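PDB 2Z1Q: acyl-CoA dehydrogenase from Thermus thermophilus, which probably uses its bound FAD to oxidise saturated acyl-CoA thioesters to their 2,3-dehydroacyl-CoA products, passing the electrons to an acceptor. Local coordinates for residues T41-E46 with E98-S103; R312-E317 with G571-P576; D29-E34 with K90-V95. All coordinates share one frame; numbering follows the deposited sequence.

Contact 1: T41-E46 with E98-S103; sequences TFVERE and EELSGS
Leu100 O accepts two bonds from Ser103, a residue that touches Val43 across the contact. Ser103 OG reaches it at 2.6 Å, lying in the carbonyl plane with a C=O...OG angle of 150°, and Ser103 N reaches it at 3.0 Å. This double grip ties Ser103 back to Leu100, and residues 99-103 are what helix 30-54 packs against here, within the all-helical N-terminal domain of the acyl-CoA dehydrogenase fold. No hydrogen bond crosses between the segments. Val43 carries most of the contact, and its two methyls divide the work. CG1, set anti to the backbone N (chi1 175°), lies against the Gly102 peptide, 3.8 Å from Gly102 O. CG2 meets Leu100 CD2 at 3.5 Å and also faces Glu99 O. Gly102 presents bare backbone on the side facing Val43; the closest backbone approach is 6.0 Å, between Val43 CA and Ser103 CA. With an alanine in place of Val43 both methyls go, which would probably open a gap over the Gly102 carbonyl and strip Leu100 CD2 of its nearest partner across the contact. Beyond these residues, Glu99 turns its carboxylate to Arg277 in a salt bridge, while the Phe42 ring also packs on Lys68 and Ala69 of helix 62-71. That ring still borders the contact, taking Leu100 CD2 at its edge, near the ring plane, 4.2 Å from Phe42 CD2.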
ATOM      1  N   THR B  41      18.873  -1.931 -23.271  1.00 40.43           N
ATOM      2  CA  THR B  41      19.086  -3.074 -24.151  1.00 40.80           C
ATOM      3  C   THR B  41      19.448  -4.303 -23.317  1.00 39.08           C
ATOM      4  O   THR B  41      18.914  -5.392 -23.524  1.00 39.39           O
ATOM      5  CB  THR B  41      20.213  -2.791 -25.165  1.00 40.79           C
ATOM      6  OG1 THR B  41      19.925  -1.577 -25.865  1.00 42.22           O
ATOM      7  CG2 THR B  41      20.327  -3.929 -26.172  1.00 40.81           C
ATOM      8  N   PHE B  42      20.363  -4.105 -22.377  1.00 37.72           N
ATOM      9  CA  PHE B  42      20.809  -5.159 -21.474  1.00 37.44           C
ATOM     10  C   PHE B  42      19.633  -5.806 -20.746  1.00 37.08           C
ATOM     11  O   PHE B  42      19.596  -7.023 -20.567  1.00 36.48           O
ATOM     12  CB  PHE B  42      21.769  -4.569 -20.441  1.00 37.24           C
ATOM     13  CG  PHE B  42      22.209  -5.549 -19.388  1.00 37.49           C
ATOM     14  CD1 PHE B  42      22.944  -6.677 -19.733  1.00 36.17           C
ATOM     15  CD2 PHE B  42      21.906  -5.329 -18.044  1.00 36.51           C
ATOM     16  CE1 PHE B  42      23.374  -7.571 -18.763  1.00 35.27           C
ATOM     17  CE2 PHE B  42      22.336  -6.221 -17.064  1.00 35.32           C
ATOM     18  CZ  PHE B  42      23.074  -7.345 -17.429  1.00 34.08           C
ATOM     19  N   VAL B  43      18.667  -4.986 -20.338  1.00 36.43           N
ATOM     20  CA  VAL B  43      17.499  -5.467 -19.608  1.00 35.94           C
ATOM     21  C   VAL B  43      16.534  -6.245 -20.481  1.00 36.78           C
ATOM     22  O   VAL B  43      16.125  -7.356 -20.136  1.00 34.94           O
ATOM     23  CB  VAL B  43      16.738  -4.291 -18.953  1.00 36.13           C
ATOM     24  CG1 VAL B  43      15.447  -4.776 -18.304  1.00 32.73           C
ATOM     25  CG2 VAL B  43      17.626  -3.630 -17.929  1.00 35.41           C
ATOM     26  N   GLU B  44      16.167  -5.658 -21.611  1.00 37.56           N
ATOM     27  CA  GLU B  44      15.232  -6.313 -22.495  1.00 39.79           C
ATOM     28  C   GLU B  44      15.760  -7.621 -23.081  1.00 39.48           C
ATOM     29  O   GLU B  44      15.006  -8.573 -23.233  1.00 40.71           O
ATOM     30  CB  GLU B  44      14.831  -5.367 -23.627  1.00 41.30           C
ATOM     31  CG  GLU B  44      13.821  -5.982 -24.589  1.00 47.60           C
ATOM     32  CD  GLU B  44      13.893  -5.379 -25.979  1.00 50.28           C
ATOM     33  OE1 GLU B  44      13.563  -4.183 -26.139  1.00 50.98           O
ATOM     34  OE2 GLU B  44      14.288  -6.107 -26.916  1.00 52.86           O
ATOM     35  N   ARG B  45      17.047  -7.689 -23.393  1.00 40.37           N
ATOM     36  CA  ARG B  45      17.573  -8.899 -24.011  1.00 42.53           C
ATOM     37  C   ARG B  45      18.308  -9.894 -23.107  1.00 40.98           C
ATOM     38  O   ARG B  45      18.352 -11.083 -23.406  1.00 38.20           O
ATOM     39  CB  ARG B  45      18.497  -8.528 -25.170  1.00 46.56           C
ATOM     40  CG  ARG B  45      19.857  -8.046 -24.708  1.00 53.07           C
ATOM     41  CD  ARG B  45      20.826  -7.869 -25.870  1.00 59.05           C
ATOM     42  NE  ARG B  45      22.193  -7.632 -25.408  1.00 62.84           N
ATOM     43  CZ  ARG B  45      23.244  -7.510 -26.214  1.00 65.25           C
ATOM     44  NH1 ARG B  45      23.092  -7.598 -27.529  1.00 66.35           N
ATOM     45  NH2 ARG B  45      24.455  -7.306 -25.706  1.00 67.66           N
ATOM     46  N   GLU B  46      18.884  -9.411 -22.010  1.00 40.57           N
ATOM     47  CA  GLU B  46      19.629 -10.296 -21.112  1.00 38.79           C
ATOM     48  C   GLU B  46      18.889 -10.637 -19.818  1.00 37.90           C
ATOM     49  O   GLU B  46      18.571 -11.794 -19.560  1.00 37.60           O
ATOM     50  CB  GLU B  46      20.983  -9.669 -20.773  1.00 37.39           C
ATOM     51  CG  GLU B  46      21.782  -9.186 -21.976  1.00 40.93           C
ATOM     52  CD  GLU B  46      22.406 -10.320 -22.775  1.00 43.79           C
ATOM     53  OE1 GLU B  46      21.652 -11.136 -23.345  1.00 43.50           O
ATOM     54  OE2 GLU B  46      23.655 -10.385 -22.840  1.00 46.75           O
ATOM     55  N   GLU B  98      18.102   3.859 -12.538  1.00 26.94           N
ATOM     56  CA  GLU B  98      16.717   4.054 -12.953  1.00 26.19           C
ATOM     57  C   GLU B  98      16.278   3.063 -14.032  1.00 26.99           C
ATOM     58  O   GLU B  98      15.200   2.486 -13.942  1.00 26.52           O
ATOM     59  CB  GLU B  98      16.476   5.497 -13.448  1.00 26.47           C
ATOM     60  CG  GLU B  98      15.077   5.710 -14.082  1.00 27.82           C
ATOM     61  CD  GLU B  98      14.848   7.106 -14.679  1.00 28.17           C
ATOM     62  OE1 GLU B  98      13.855   7.269 -15.416  1.00 25.68           O
ATOM     63  OE2 GLU B  98      15.649   8.034 -14.417  1.00 28.23           O
ATOM     64  N   GLU B  99      17.116   2.871 -15.047  1.00 28.27           N
ATOM     65  CA  GLU B  99      16.791   1.969 -16.149  1.00 31.29           C
ATOM     66  C   GLU B  99      16.799   0.498 -15.725  1.00 31.91           C
ATOM     67  O   GLU B  99      16.158  -0.345 -16.346  1.00 31.78           O
ATOM     68  CB  GLU B  99      17.763   2.197 -17.319  1.00 32.08           C
ATOM     69  CG  GLU B  99      17.581   3.545 -18.054  1.00 34.87           C
ATOM     70  CD  GLU B  99      16.138   3.820 -18.459  1.00 34.86           C
ATOM     71  OE1 GLU B  99      15.374   2.850 -18.665  1.00 38.69           O
ATOM     72  OE2 GLU B  99      15.767   5.003 -18.583  1.00 34.53           O
ATOM     73  N   LEU B 100      17.523   0.193 -14.660  1.00 33.02           N
ATOM     74  CA  LEU B 100      17.569  -1.180 -14.194  1.00 35.56           C
ATOM     75  C   LEU B 100      16.380  -1.587 -13.320  1.00 38.35           C
ATOM     76  O   LEU B 100      16.306  -2.731 -12.877  1.00 36.49           O
ATOM     77  CB  LEU B 100      18.875  -1.444 -13.464  1.00 31.16           C
ATOM     78  CG  LEU B 100      20.061  -1.720 -14.386  1.00 29.25           C
ATOM     79  CD1 LEU B 100      21.278  -1.906 -13.518  1.00 28.26           C
ATOM     80  CD2 LEU B 100      19.821  -2.956 -15.252  1.00 28.08           C
ATOM     81  N   SER B 101      15.450  -0.656 -13.100  1.00 40.86           N
ATOM     82  CA  SER B 101      14.257  -0.930 -12.294  1.00 44.44           C
ATOM     83  C   SER B 101      13.335  -1.904 -13.034  1.00 45.57           C
ATOM     84  O   SER B 101      12.256  -2.249 -12.545  1.00 46.46           O
ATOM     85  CB  SER B 101      13.490   0.367 -12.009  1.00 46.20           C
ATOM     86  OG  SER B 101      12.882   0.880 -13.188  1.00 49.01           O
ATOM     87  N   GLY B 102      13.761  -2.339 -14.218  1.00 47.26           N
ATOM     88  CA  GLY B 102      12.954  -3.270 -14.990  1.00 48.59           C
ATOM     89  C   GLY B 102      13.513  -4.678 -14.943  1.00 49.08           C
ATOM     90  O   GLY B 102      12.947  -5.611 -15.523  1.00 50.56           O
ATOM     91  N   SER B 103      14.628  -4.831 -14.241  1.00 47.87           N
ATOM     92  CA  SER B 103      15.297  -6.115 -14.116  1.00 47.40           C
ATOM     93  C   SER B 103      14.796  -6.909 -12.902  1.00 45.90           C
ATOM     94  O   SER B 103      15.265  -8.026 -12.637  1.00 46.54           O
ATOM     95  CB  SER B 103      16.808  -5.882 -14.024  1.00 48.16           C
ATOM     96  OG  SER B 103      17.141  -5.142 -12.860  1.00 49.25           O
TER

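Contact 2: R312-E317 with G571-P576; sequences RIYAAE and GGYPIP
Tyr573 crosses from the C-terminal tail to Ile313, Tyr314 and Glu317 on helix 300-331. Its CB points toward that helix, and with CG anti to the backbone N (chi1 -169°) the ring extends onward to it. One ring face is covered from within the tail by Ile575 CD1, 3.5 Å above the plane and displaced toward the rim. Ring atoms CD2 and CE2 meet Ile313 CG2, which comes to 3.6 Å from CE2; across the ring, CE1 lies 3.5 Å from Glu317 OE2. The tip, Tyr573 OH, donates to Glu317 OE2 at 2.5 Å, a length so short that its exact value deserves caution. The acceptor sits at the ring edge, near its plane, while the carboxylate is turned 73° from the ring. The same OH wedges against Tyr314, 3.3 Å from its CA and, in the plane of the Tyr314 ring, 3.5 Å from its CD1. Glu317, extended beyond CG, is held by more than the tyrosine: OE2 also pairs with Arg498 and OE1 with Lys276, charges likely to keep the buried carboxylate ionised. The tail thus closes over a helical bundle drawn from both C-terminal acyl-CoA dehydrogenase regions, with Ile313 packed on helices 252-288 and 348-372, and Tyr314 on helices 476-502 and 505-528.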
ATOM      1  N   ARG B 312       3.011  12.421  -9.776  1.00 24.35           N
ATOM      2  CA  ARG B 312       3.978  12.100  -8.731  1.00 24.32           C
ATOM      3  C   ARG B 312       5.311  11.633  -9.313  1.00 24.04           C
ATOM      4  O   ARG B 312       6.372  11.965  -8.798  1.00 25.49           O
ATOM      5  CB  ARG B 312       3.391  11.070  -7.778  1.00 24.28           C
ATOM      6  CG  ARG B 312       2.040  11.499  -7.213  1.00 25.72           C
ATOM      7  CD  ARG B 312       1.712  10.773  -5.929  1.00 27.17           C
ATOM      8  NE  ARG B 312       0.288  10.836  -5.605  1.00 28.25           N
ATOM      9  CZ  ARG B 312      -0.242  10.361  -4.482  1.00 30.13           C
ATOM     10  NH1 ARG B 312      -1.547  10.454  -4.266  1.00 28.79           N
ATOM     11  NH2 ARG B 312       0.543   9.799  -3.565  1.00 30.74           N
ATOM     12  N   ILE B 313       5.266  10.883 -10.400  1.00 23.85           N
ATOM     13  CA  ILE B 313       6.504  10.437 -11.018  1.00 24.75           C
ATOM     14  C   ILE B 313       7.317  11.645 -11.510  1.00 25.41           C
ATOM     15  O   ILE B 313       8.533  11.696 -11.322  1.00 26.13           O
ATOM     16  CB  ILE B 313       6.210   9.492 -12.199  1.00 23.82           C
ATOM     17  CG1 ILE B 313       5.578   8.195 -11.682  1.00 20.44           C
ATOM     18  CG2 ILE B 313       7.479   9.214 -12.962  1.00 21.03           C
ATOM     19  CD1 ILE B 313       4.995   7.349 -12.790  1.00 21.79           C
ATOM     20  N   TYR B 314       6.649  12.619 -12.124  1.00 25.67           N
ATOM     21  CA  TYR B 314       7.343  13.807 -12.614  1.00 25.11           C
ATOM     22  C   TYR B 314       8.030  14.555 -11.476  1.00 24.59           C
ATOM     23  O   TYR B 314       9.194  14.952 -11.585  1.00 23.91           O
ATOM     24  CB  TYR B 314       6.357  14.742 -13.329  1.00 27.20           C
ATOM     25  CG  TYR B 314       6.965  16.067 -13.716  1.00 28.48           C
ATOM     26  CD1 TYR B 314       7.863  16.159 -14.769  1.00 29.23           C
ATOM     27  CD2 TYR B 314       6.665  17.231 -12.995  1.00 28.68           C
ATOM     28  CE1 TYR B 314       8.461  17.370 -15.108  1.00 31.74           C
ATOM     29  CE2 TYR B 314       7.253  18.445 -13.324  1.00 30.02           C
ATOM     30  CZ  TYR B 314       8.154  18.505 -14.384  1.00 30.94           C
ATOM     31  OH  TYR B 314       8.776  19.675 -14.738  1.00 28.13           O
ATOM     32  N   ALA B 315       7.315  14.739 -10.373  1.00 24.05           N
ATOM     33  CA  ALA B 315       7.884  15.423  -9.227  1.00 25.33           C
ATOM     34  C   ALA B 315       9.128  14.687  -8.709  1.00 24.71           C
ATOM     35  O   ALA B 315      10.185  15.297  -8.556  1.00 25.77           O
ATOM     36  CB  ALA B 315       6.838  15.554  -8.114  1.00 25.93           C
ATOM     37  N   ALA B 316       9.011  13.384  -8.448  1.00 23.57           N
ATOM     38  CA  ALA B 316      10.152  12.611  -7.933  1.00 21.70           C
ATOM     39  C   ALA B 316      11.326  12.641  -8.914  1.00 21.61           C
ATOM     40  O   ALA B 316      12.474  12.826  -8.524  1.00 21.21           O
ATOM     41  CB  ALA B 316       9.739  11.161  -7.669  1.00 19.23           C
ATOM     42  N   GLU B 317      11.017  12.444 -10.188  1.00 21.53           N
ATOM     43  CA  GLU B 317      12.043  12.446 -11.219  1.00 24.28           C
ATOM     44  C   GLU B 317      12.783  13.780 -11.231  1.00 25.02           C
ATOM     45  O   GLU B 317      14.004  13.814 -11.364  1.00 25.47           O
ATOM     46  CB  GLU B 317      11.426  12.219 -12.607  1.00 21.25           C
ATOM     47  CG  GLU B 317      12.491  12.068 -13.695  1.00 22.47           C
ATOM     48  CD  GLU B 317      11.937  12.236 -15.106  1.00 23.90           C
ATOM     49  OE1 GLU B 317      12.549  11.680 -16.040  1.00 24.07           O
ATOM     50  OE2 GLU B 317      10.899  12.920 -15.286  1.00 24.14           O
ATOM     51  N   GLY B 571       1.153   5.959 -23.862  1.00 33.62           N
ATOM     52  CA  GLY B 571       1.233   4.587 -23.391  1.00 34.39           C
ATOM     53  C   GLY B 571       2.091   4.473 -22.149  1.00 34.32           C
ATOM     54  O   GLY B 571       2.733   3.448 -21.918  1.00 35.90           O
ATOM     55  N   GLY B 572       2.120   5.523 -21.340  1.00 34.19           N
ATOM     56  CA  GLY B 572       2.932   5.481 -20.137  1.00 33.09           C
ATOM     57  C   GLY B 572       3.351   6.869 -19.734  1.00 33.41           C
ATOM     58  O   GLY B 572       2.570   7.809 -19.863  1.00 34.71           O
ATOM     59  N   TYR B 573       4.574   7.013 -19.240  1.00 33.22           N
ATOM     60  CA  TYR B 573       5.057   8.323 -18.827  1.00 34.15           C
ATOM     61  C   TYR B 573       5.027   9.250 -20.057  1.00 34.94           C
ATOM     62  O   TYR B 573       5.790   9.065 -21.000  1.00 34.69           O
ATOM     63  CB  TYR B 573       6.481   8.190 -18.269  1.00 33.27           C
ATOM     64  CG  TYR B 573       7.002   9.429 -17.572  1.00 33.27           C
ATOM     65  CD1 TYR B 573       8.225   9.992 -17.932  1.00 31.14           C
ATOM     66  CD2 TYR B 573       6.274  10.028 -16.542  1.00 31.46           C
ATOM     67  CE1 TYR B 573       8.716  11.133 -17.279  1.00 32.29           C
ATOM     68  CE2 TYR B 573       6.757  11.159 -15.882  1.00 31.13           C
ATOM     69  CZ  TYR B 573       7.975  11.704 -16.251  1.00 31.49           C
ATOM     70  OH  TYR B 573       8.445  12.795 -15.559  1.00 31.05           O
ATOM     71  N   PRO B 574       4.143  10.268 -20.048  1.00 36.19           N
ATOM     72  CA  PRO B 574       4.015  11.210 -21.168  1.00 38.46           C
ATOM     73  C   PRO B 574       5.244  12.045 -21.539  1.00 40.39           C
ATOM     74  O   PRO B 574       5.439  12.373 -22.711  1.00 42.65           O
ATOM     75  CB  PRO B 574       2.820  12.069 -20.757  1.00 37.20           C
ATOM     76  CG  PRO B 574       2.931  12.107 -19.272  1.00 37.87           C
ATOM     77  CD  PRO B 574       3.267  10.668 -18.930  1.00 37.40           C
ATOM     78  N   ILE B 575       6.071  12.392 -20.561  1.00 42.33           N
ATOM     79  CA  ILE B 575       7.263  13.184 -20.839  1.00 45.25           C
ATOM     80  C   ILE B 575       8.226  12.424 -21.743  1.00 49.19           C
ATOM     81  O   ILE B 575       8.705  11.349 -21.384  1.00 49.25           O
ATOM     82  CB  ILE B 575       8.009  13.572 -19.555  1.00 43.51           C
ATOM     83  CG1 ILE B 575       7.161  14.540 -18.729  1.00 43.27           C
ATOM     84  CG2 ILE B 575       9.336  14.217 -19.899  1.00 42.81           C
ATOM     85  CD1 ILE B 575       5.909  13.929 -18.169  1.00 44.04           C
ATOM     86  N   PRO B 576       8.537  12.987 -22.921  1.00 53.26           N
ATOM     87  CA  PRO B 576       9.438  12.408 -23.920  1.00 56.18           C
ATOM     88  C   PRO B 576      10.785  11.928 -23.383  1.00 59.09           C
ATOM     89  O   PRO B 576      11.352  12.539 -22.475  1.00 58.47           O
ATOM     90  CB  PRO B 576       9.604  13.541 -24.925  1.00 56.35           C
ATOM     91  CG  PRO B 576       8.292  14.234 -24.860  1.00 55.92           C
ATOM     92  CD  PRO B 576       8.054  14.305 -23.372  1.00 54.27           C
TER

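Contact 3: D29-E34 with K90-V95; sequences DESVKE and KVISTV
Val32 packs its two methyls on three residues of segment 90-95, joining the start of helix 30-54 to helix 90-99 in the helical N-terminal domain of the acyl-CoA dehydrogenase fold. The axes of segments 30-34 and 90-95 run nearly parallel, 25° apart, and approach to 9.5 Å. In the first shell, Val32 CG1 presses on Val95 CG1 at 3.4 Å, tighter than usual for two carbons, and the second Val95 methyl, CG2, lies close to the same atom. Val32 CG2 takes the other direction, to Ile92 CG1 at 3.9 Å and Val91 CG1 at 4.0 Å. Val91 CG1 makes that contact from the crowded position between its own backbone N and carbonyl carbon (chi1 57°). Beside these, Ser31 OG touches Ile92 CD1 at 3.6 Å, a van der Waals contact. No hydrogen bond bridges the pair; what joins them across these segments is apolar packing. Outside this shell, polar contacts flank both segments. Asp29 is the N-cap of helix 30-54, although its capping oxygen is less surely placed. Asp328, from helix 300-331, accepts from Val91 N through OD1, and Lys90 NZ forms a salt bridge with Asp78. Thr94 faces Tyr265 and Ala269 of helix 252-288, as well as Tyr321 and Val324 of helix 300-331. Its hydroxyl turns back to its own helix: Thr94 OG1 donates to Lys90 O at 2.8 Å from 43° out of the carbonyl plane, and Thr94 N shares that acceptor.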
ATOM      1  N   ASP B  29      23.516  14.869 -21.339  1.00 43.42           N
ATOM      2  CA  ASP B  29      24.374  14.977 -22.517  1.00 46.20           C
ATOM      3  C   ASP B  29      24.390  13.601 -23.176  1.00 47.45           C
ATOM      4  O   ASP B  29      24.095  12.596 -22.527  1.00 48.71           O
ATOM      5  CB  ASP B  29      25.793  15.418 -22.143  1.00 47.57           C
ATOM      6  CG  ASP B  29      26.598  14.319 -21.488  1.00 50.12           C
ATOM      7  OD1 ASP B  29      26.847  13.296 -22.154  1.00 53.05           O
ATOM      8  OD2 ASP B  29      26.985  14.484 -20.312  1.00 50.72           O
ATOM      9  N   GLU B  30      24.717  13.560 -24.461  1.00 47.98           N
ATOM     10  CA  GLU B  30      24.738  12.315 -25.221  1.00 48.55           C
ATOM     11  C   GLU B  30      25.376  11.110 -24.543  1.00 47.24           C
ATOM     12  O   GLU B  30      24.958   9.972 -24.762  1.00 45.29           O
ATOM     13  CB  GLU B  30      25.395  12.562 -26.582  1.00 51.02           C
ATOM     14  CG  GLU B  30      24.381  12.638 -27.692  1.00 53.72           C
ATOM     15  CD  GLU B  30      23.715  11.294 -27.930  1.00 56.68           C
ATOM     16  OE1 GLU B  30      22.501  11.266 -28.227  1.00 56.46           O
ATOM     17  OE2 GLU B  30      24.417  10.262 -27.822  1.00 57.80           O
ATOM     18  N   SER B  31      26.390  11.362 -23.728  1.00 46.07           N
ATOM     19  CA  SER B  31      27.075  10.300 -23.009  1.00 46.48           C
ATOM     20  C   SER B  31      26.103   9.564 -22.081  1.00 47.29           C
ATOM     21  O   SER B  31      26.090   8.329 -22.034  1.00 46.89           O
ATOM     22  CB  SER B  31      28.224  10.889 -22.200  1.00 46.23           C
ATOM     23  OG  SER B  31      28.224  10.383 -20.881  1.00 50.26           O
ATOM     24  N   VAL B  32      25.298  10.329 -21.346  1.00 46.67           N
ATOM     25  CA  VAL B  32      24.323   9.757 -20.426  1.00 47.26           C
ATOM     26  C   VAL B  32      23.231   9.041 -21.223  1.00 47.87           C
ATOM     27  O   VAL B  32      22.836   7.921 -20.897  1.00 47.79           O
ATOM     28  CB  VAL B  32      23.673  10.865 -19.537  1.00 47.21           C
ATOM     29  CG1 VAL B  32      22.698  10.248 -18.535  1.00 47.40           C
ATOM     30  CG2 VAL B  32      24.755  11.644 -18.800  1.00 44.21           C
ATOM     31  N   LYS B  33      22.749   9.686 -22.277  1.00 48.09           N
ATOM     32  CA  LYS B  33      21.698   9.105 -23.097  1.00 49.57           C
ATOM     33  C   LYS B  33      22.175   7.820 -23.753  1.00 50.64           C
ATOM     34  O   LYS B  33      21.368   6.988 -24.170  1.00 50.57           O
ATOM     35  CB  LYS B  33      21.252  10.115 -24.152  1.00 50.44           C
ATOM     36  CG  LYS B  33      20.742  11.405 -23.534  1.00 53.34           C
ATOM     37  CD  LYS B  33      20.715  12.569 -24.513  1.00 54.79           C
ATOM     38  CE  LYS B  33      19.668  12.398 -25.598  1.00 56.20           C
ATOM     39  NZ  LYS B  33      19.610  13.616 -26.463  1.00 57.53           N
ATOM     40  N   GLU B  34      23.492   7.662 -23.825  1.00 51.37           N
ATOM     41  CA  GLU B  34      24.107   6.488 -24.426  1.00 52.43           C
ATOM     42  C   GLU B  34      24.043   5.292 -23.484  1.00 51.72           C
ATOM     43  O   GLU B  34      23.463   4.254 -23.809  1.00 51.69           O
ATOM     44  CB  GLU B  34      25.572   6.774 -24.768  1.00 54.44           C
ATOM     45  CG  GLU B  34      25.909   6.700 -26.242  1.00 58.86           C
ATOM     46  CD  GLU B  34      25.460   5.398 -26.872  1.00 61.24           C
ATOM     47  OE1 GLU B  34      24.240   5.243 -27.098  1.00 62.98           O
ATOM     48  OE2 GLU B  34      26.323   4.534 -27.140  1.00 62.55           O
ATOM     49  N   LYS B  90      28.256  11.138 -11.313  1.00 37.19           N
ATOM     50  CA  LYS B  90      27.190  10.454 -10.597  1.00 36.08           C
ATOM     51  C   LYS B  90      25.889  10.380 -11.389  1.00 34.32           C
ATOM     52  O   LYS B  90      25.100   9.448 -11.219  1.00 32.61           O
ATOM     53  CB  LYS B  90      26.981  11.123  -9.240  1.00 36.76           C
ATOM     54  CG  LYS B  90      28.262  11.138  -8.423  1.00 38.69           C
ATOM     55  CD  LYS B  90      28.894   9.737  -8.395  1.00 41.22           C
ATOM     56  CE  LYS B  90      30.336   9.767  -7.916  1.00 42.81           C
ATOM     57  NZ  LYS B  90      31.018   8.448  -8.112  1.00 44.32           N
ATOM     58  N   VAL B  91      25.673  11.344 -12.277  1.00 33.22           N
ATOM     59  CA  VAL B  91      24.458  11.320 -13.073  1.00 32.76           C
ATOM     60  C   VAL B  91      24.333  10.016 -13.862  1.00 32.67           C
ATOM     61  O   VAL B  91      23.246   9.454 -13.957  1.00 32.38           O
ATOM     62  CB  VAL B  91      24.390  12.503 -14.058  1.00 33.22           C
ATOM     63  CG1 VAL B  91      25.608  12.514 -14.980  1.00 33.62           C
ATOM     64  CG2 VAL B  91      23.112  12.401 -14.866  1.00 30.34           C
ATOM     65  N   ILE B  92      25.448   9.540 -14.418  1.00 33.94           N
ATOM     66  CA  ILE B  92      25.470   8.301 -15.208  1.00 34.80           C
ATOM     67  C   ILE B  92      25.091   7.063 -14.378  1.00 35.11           C
ATOM     68  O   ILE B  92      24.220   6.286 -14.775  1.00 35.73           O
ATOM     69  CB  ILE B  92      26.868   8.077 -15.845  1.00 36.78           C
ATOM     70  CG1 ILE B  92      27.160   9.182 -16.865  1.00 37.81           C
ATOM     71  CG2 ILE B  92      26.933   6.717 -16.515  1.00 35.71           C
ATOM     72  CD1 ILE B  92      28.500   9.028 -17.554  1.00 40.10           C
ATOM     73  N   SER B  93      25.740   6.877 -13.233  1.00 34.29           N
ATOM     74  CA  SER B  93      25.409   5.731 -12.393  1.00 34.95           C
ATOM     75  C   SER B  93      23.963   5.842 -11.900  1.00 33.40           C
ATOM     76  O   SER B  93      23.315   4.833 -11.615  1.00 32.00           O
ATOM     77  CB  SER B  93      26.375   5.636 -11.205  1.00 35.78           C
ATOM     78  OG  SER B  93      26.509   6.881 -10.546  1.00 37.85           O
ATOM     79  N   THR B  94      23.451   7.068 -11.825  1.00 32.84           N
ATOM     80  CA  THR B  94      22.081   7.284 -11.373  1.00 31.30           C
ATOM     81  C   THR B  94      21.060   6.896 -12.438  1.00 30.89           C
ATOM     82  O   THR B  94      20.037   6.280 -12.120  1.00 30.02           O
ATOM     83  CB  THR B  94      21.846   8.750 -10.944  1.00 29.91           C
ATOM     84  OG1 THR B  94      22.730   9.082  -9.869  1.00 29.43           O
ATOM     85  CG2 THR B  94      20.413   8.941 -10.480  1.00 28.48           C
ATOM     86  N   VAL B  95      21.327   7.246 -13.696  1.00 30.50           N
ATOM     87  CA  VAL B  95      20.398   6.899 -14.768  1.00 31.18           C
ATOM     88  C   VAL B  95      20.415   5.375 -14.974  1.00 31.48           C
ATOM     89  O   VAL B  95      19.399   4.777 -15.320  1.00 31.10           O
ATOM     90  CB  VAL B  95      20.747   7.621 -16.111  1.00 32.51           C
ATOM     91  CG1 VAL B  95      20.835   9.133 -15.888  1.00 35.22           C
ATOM     92  CG2 VAL B  95      22.049   7.088 -16.682  1.00 35.37           C
TER

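Overall arrangement
All three contacts are mainly buried, yet they differ in chemistry. Contacts 1 and 3 join the same two helices, 30-54 and 90-99, in the N-terminal domain; their centres lie 15 Å apart. Contact 3 matches helix to helix near both N-termini, whereas contact 1 sets the middle of helix 30-54 against residues 99-103; each depends on a valine without a hydrogen bond across. Contact 2, about 18 Å from either centre to centre, holds the tail to the helical bundle around helix 300-331 with a tyrosine hydroxyl bonded to a buried carboxylate. Helix 300-331 relates them: it carries Glu317 and also packs on Thr94 and Val95.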